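Local coordinates for putative flagellar motor switch protein FliN (Thermotoga maritima, PDB 1O6A) that probably forms part of the flagellar motor's C-ring, the switch complex that sets the direction in which the flagellum rotates, at residues A[22-30]-A[48-59]. Residues are numbered along the deposited sequence; the frame is centred on the assembly and turned at random. Where two conformers were deposited one is given.
Sequences KVTVELGRT and LDKLTGEPVDIL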
# COMPACT_ATOMS: atom_id res chain seq x y z
N LYS A 22 -9.94 -5.35 5.09
CA LYS A 22 -9.08 -5.03 3.95
C LYS A 22 -7.66 -4.70 4.39
O LYS A 22 -7.45 -3.77 5.15
CB LYS A 22 -9.66 -3.84 3.20
CG LYS A 22 -8.98 -3.56 1.87
CD LYS A 22 -9.49 -4.53 0.79
CE LYS A 22 -8.34 -5.32 0.16
NZ LYS A 22 -8.84 -6.18 -0.95
N VAL A 23 -6.69 -5.45 3.87
CA VAL A 23 -5.30 -5.25 4.20
C VAL A 23 -4.59 -4.70 2.97
O VAL A 23 -4.80 -5.20 1.86
CB VAL A 23 -4.66 -6.57 4.65
CG1 VAL A 23 -3.20 -6.39 5.01
CG2 VAL A 23 -5.44 -7.16 5.80
N THR A 24 -3.82 -3.64 3.17
CA THR A 24 -3.03 -2.99 2.12
C THR A 24 -1.59 -2.90 2.60
O THR A 24 -1.34 -2.64 3.79
CB THR A 24 -3.57 -1.55 1.83
OG1 THR A 24 -3.58 -0.76 3.02
CG2 THR A 24 -5.02 -1.55 1.38
N VAL A 25 -0.63 -3.11 1.70
CA VAL A 25 0.76 -3.02 2.02
C VAL A 25 1.33 -1.92 1.13
O VAL A 25 1.15 -1.92 -0.11
CB VAL A 25 1.46 -4.32 1.79
CG1 VAL A 25 2.96 -4.20 2.00
CG2 VAL A 25 0.86 -5.44 2.69
N GLU A 26 1.95 -0.94 1.77
CA GLU A 26 2.45 0.27 1.09
C GLU A 26 3.96 0.30 1.10
O GLU A 26 4.62 0.04 2.12
CB GLU A 26 1.97 1.53 1.80
CG GLU A 26 0.48 1.76 1.74
CD GLU A 26 0.05 3.10 2.30
OE1 GLU A 26 0.92 3.92 2.65
OE2 GLU A 26 -1.18 3.34 2.35
N LEU A 27 4.50 0.66 -0.05
CA LEU A 27 5.93 0.86 -0.22
C LEU A 27 6.29 2.28 0.21
O LEU A 27 7.41 2.54 0.58
CB LEU A 27 6.36 0.71 -1.67
CG LEU A 27 7.84 1.09 -1.90
CD1 LEU A 27 8.79 0.19 -1.08
CD2 LEU A 27 8.15 1.03 -3.35
N GLY A 28 5.34 3.20 0.13
CA GLY A 28 5.62 4.56 0.51
C GLY A 28 4.62 5.52 -0.09
O GLY A 28 3.75 5.13 -0.90
N ARG A 29 4.77 6.77 0.32
CA ARG A 29 3.90 7.86 -0.11
C ARG A 29 4.67 9.10 -0.51
O ARG A 29 5.82 9.28 -0.13
CB ARG A 29 2.97 8.26 1.05
CG ARG A 29 2.12 7.15 1.59
CD ARG A 29 1.10 7.67 2.60
NE ARG A 29 0.21 6.58 3.01
CZ ARG A 29 -0.89 6.74 3.73
NH1 ARG A 29 -1.27 7.94 4.12
NH2 ARG A 29 -1.64 5.69 4.03
N THR A 30 4.03 9.95 -1.29
CA THR A 30 4.49 11.30 -1.53
C THR A 30 3.29 12.16 -1.90
O THR A 30 2.16 11.72 -1.76
CB THR A 30 5.62 11.34 -2.59
OG1 THR A 30 6.15 12.66 -2.71
CG2 THR A 30 5.14 10.97 -3.97
N LEU A 48 9.65 8.40 -3.12
CA LEU A 48 8.78 8.24 -1.99
C LEU A 48 9.48 8.57 -0.65
O LEU A 48 10.71 8.69 -0.57
CB LEU A 48 8.28 6.81 -1.94
CG LEU A 48 7.57 6.29 -3.18
CD1 LEU A 48 7.41 4.75 -3.04
CD2 LEU A 48 6.26 7.02 -3.36
N ASP A 49 8.67 8.73 0.38
CA ASP A 49 9.10 9.13 1.69
C ASP A 49 9.72 8.02 2.50
O ASP A 49 10.17 8.25 3.58
CB ASP A 49 7.94 9.81 2.47
CG ASP A 49 6.72 8.85 2.82
OD1 ASP A 49 6.67 7.60 2.51
OD2 ASP A 49 5.71 9.32 3.44
N LYS A 50 9.87 6.85 1.92
CA LYS A 50 10.46 5.70 2.61
C LYS A 50 11.96 5.55 2.30
O LYS A 50 12.40 5.70 1.17
CB LYS A 50 9.68 4.46 2.21
CG LYS A 50 10.02 3.21 3.11
CD LYS A 50 9.17 1.96 2.81
CE LYS A 50 7.71 2.15 3.28
NZ LYS A 50 7.60 2.42 4.72
N LEU A 51 12.75 5.28 3.34
CA LEU A 51 14.17 5.13 3.22
C LEU A 51 14.57 3.67 3.09
O LEU A 51 13.95 2.79 3.65
CB LEU A 51 14.91 5.75 4.44
CG LEU A 51 14.61 7.23 4.73
CD1 LEU A 51 14.99 7.66 6.14
CD2 LEU A 51 15.24 8.13 3.73
N THR A 52 15.69 3.45 2.41
CA THR A 52 16.25 2.10 2.37
C THR A 52 16.67 1.77 3.80
O THR A 52 17.21 2.60 4.58
CB THR A 52 17.42 1.96 1.39
OG1 THR A 52 18.42 2.93 1.69
CG2 THR A 52 16.98 2.25 -0.04
N GLY A 53 16.40 0.55 4.17
CA GLY A 53 16.58 0.15 5.54
C GLY A 53 15.28 0.15 6.32
O GLY A 53 15.26 -0.39 7.42
N GLU A 54 14.21 0.72 5.77
CA GLU A 54 12.91 0.70 6.46
C GLU A 54 12.00 -0.38 5.94
O GLU A 54 12.10 -0.78 4.77
CB GLU A 54 12.20 2.01 6.33
CG GLU A 54 12.89 3.18 6.99
CD GLU A 54 11.96 4.36 7.09
OE1 GLU A 54 11.72 4.98 6.03
OE2 GLU A 54 11.46 4.67 8.20
N PRO A 55 11.11 -0.88 6.80
CA PRO A 55 10.14 -1.90 6.40
C PRO A 55 8.95 -1.29 5.64
O PRO A 55 8.78 -0.06 5.66
CB PRO A 55 9.67 -2.45 7.76
CG PRO A 55 9.74 -1.25 8.67
CD PRO A 55 10.97 -0.53 8.23
N VAL A 56 8.17 -2.12 4.97
CA VAL A 56 6.95 -1.67 4.29
C VAL A 56 5.84 -1.57 5.31
O VAL A 56 5.91 -2.19 6.39
CB VAL A 56 6.52 -2.59 3.13
CG1 VAL A 56 7.61 -2.60 2.08
CG2 VAL A 56 6.16 -3.97 3.60
N ASP A 57 4.86 -0.76 5.01
CA ASP A 57 3.75 -0.55 5.93
C ASP A 57 2.56 -1.47 5.65
O ASP A 57 2.21 -1.70 4.50
CB ASP A 57 3.27 0.88 5.85
CG ASP A 57 4.41 1.86 6.08
OD1 ASP A 57 5.06 1.73 7.14
OD2 ASP A 57 4.82 2.67 5.21
N ILE A 58 1.89 -1.90 6.73
CA ILE A 58 0.77 -2.81 6.60
C ILE A 58 -0.42 -2.18 7.27
O ILE A 58 -0.37 -1.91 8.46
CB ILE A 58 1.08 -4.14 7.31
CG1 ILE A 58 2.33 -4.79 6.71
CG2 ILE A 58 -0.11 -5.08 7.23
CD1 ILE A 58 2.95 -5.78 7.62
N LEU A 59 -1.43 -1.85 6.47
CA LEU A 59 -2.62 -1.13 6.94
C LEU A 59 -3.82 -2.07 6.90
O LEU A 59 -3.97 -2.86 5.96
CB LEU A 59 -2.89 0.09 6.08
CG LEU A 59 -1.83 1.18 6.22
CD1 LEU A 59 -0.64 0.91 5.32
CD2 LEU A 59 -2.44 2.54 5.95
O HOH W 1 3.69 4.24 3.32
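R29 and D49 grip each other through two bonds: R29 N meets D49 OD1 at 3.0 Å from above the carboxylate plane, and D49 N returns a bond to R29 O. D49 CG stands between its own backbone N and carbonyl carbon (chi1 66°), which turns the short acid back over the R29 peptide. Before the corner at L27, strand 22-26 runs antiparallel to strand 56-59, with T24–L59 and E26–D57 as hydrogen-bonded pairs; L59 N to T24 O, at 2.8 Å, is almost straight. On the T24, E26 and L59 face, R29 closes side-on upon E26, NE to OE1 (2.8 Å) and NH2 to OE2, both oxygens offering syn lone pairs. This two-pronged grip fixes the carboxylate's rotation, and L59 crosses E26 at about a right angle, its CD1 3.8 Å from E26 CD. A water lies within hydrogen-bonding distance of E26 OE1 and D57 OD2, between two acids that might otherwise repel. K50, bent near its end, reaches across the base of the 51-54 turn, sending NZ to P55 O and, from above the carboxylate plane, to D57 OD2 (2.8 Å); an alanine here would probably leave D57 without its cationic mate and the turn less firmly tied to strand 56-59. On the V25 and I58 face, V25 CG1 packs on V56 CG2 at 3.6 Å; at the corner L27 crosses L48, CD2 against CD1. G28 suits its place because a side chain would jam against L48 and K50. Residues 22-26 and 28-30 also pair antiparallel with the second subunit, so a sheet with one charge-paired and one apolar face continues across the dimer, while the corner carries the chain on to R29 and D49.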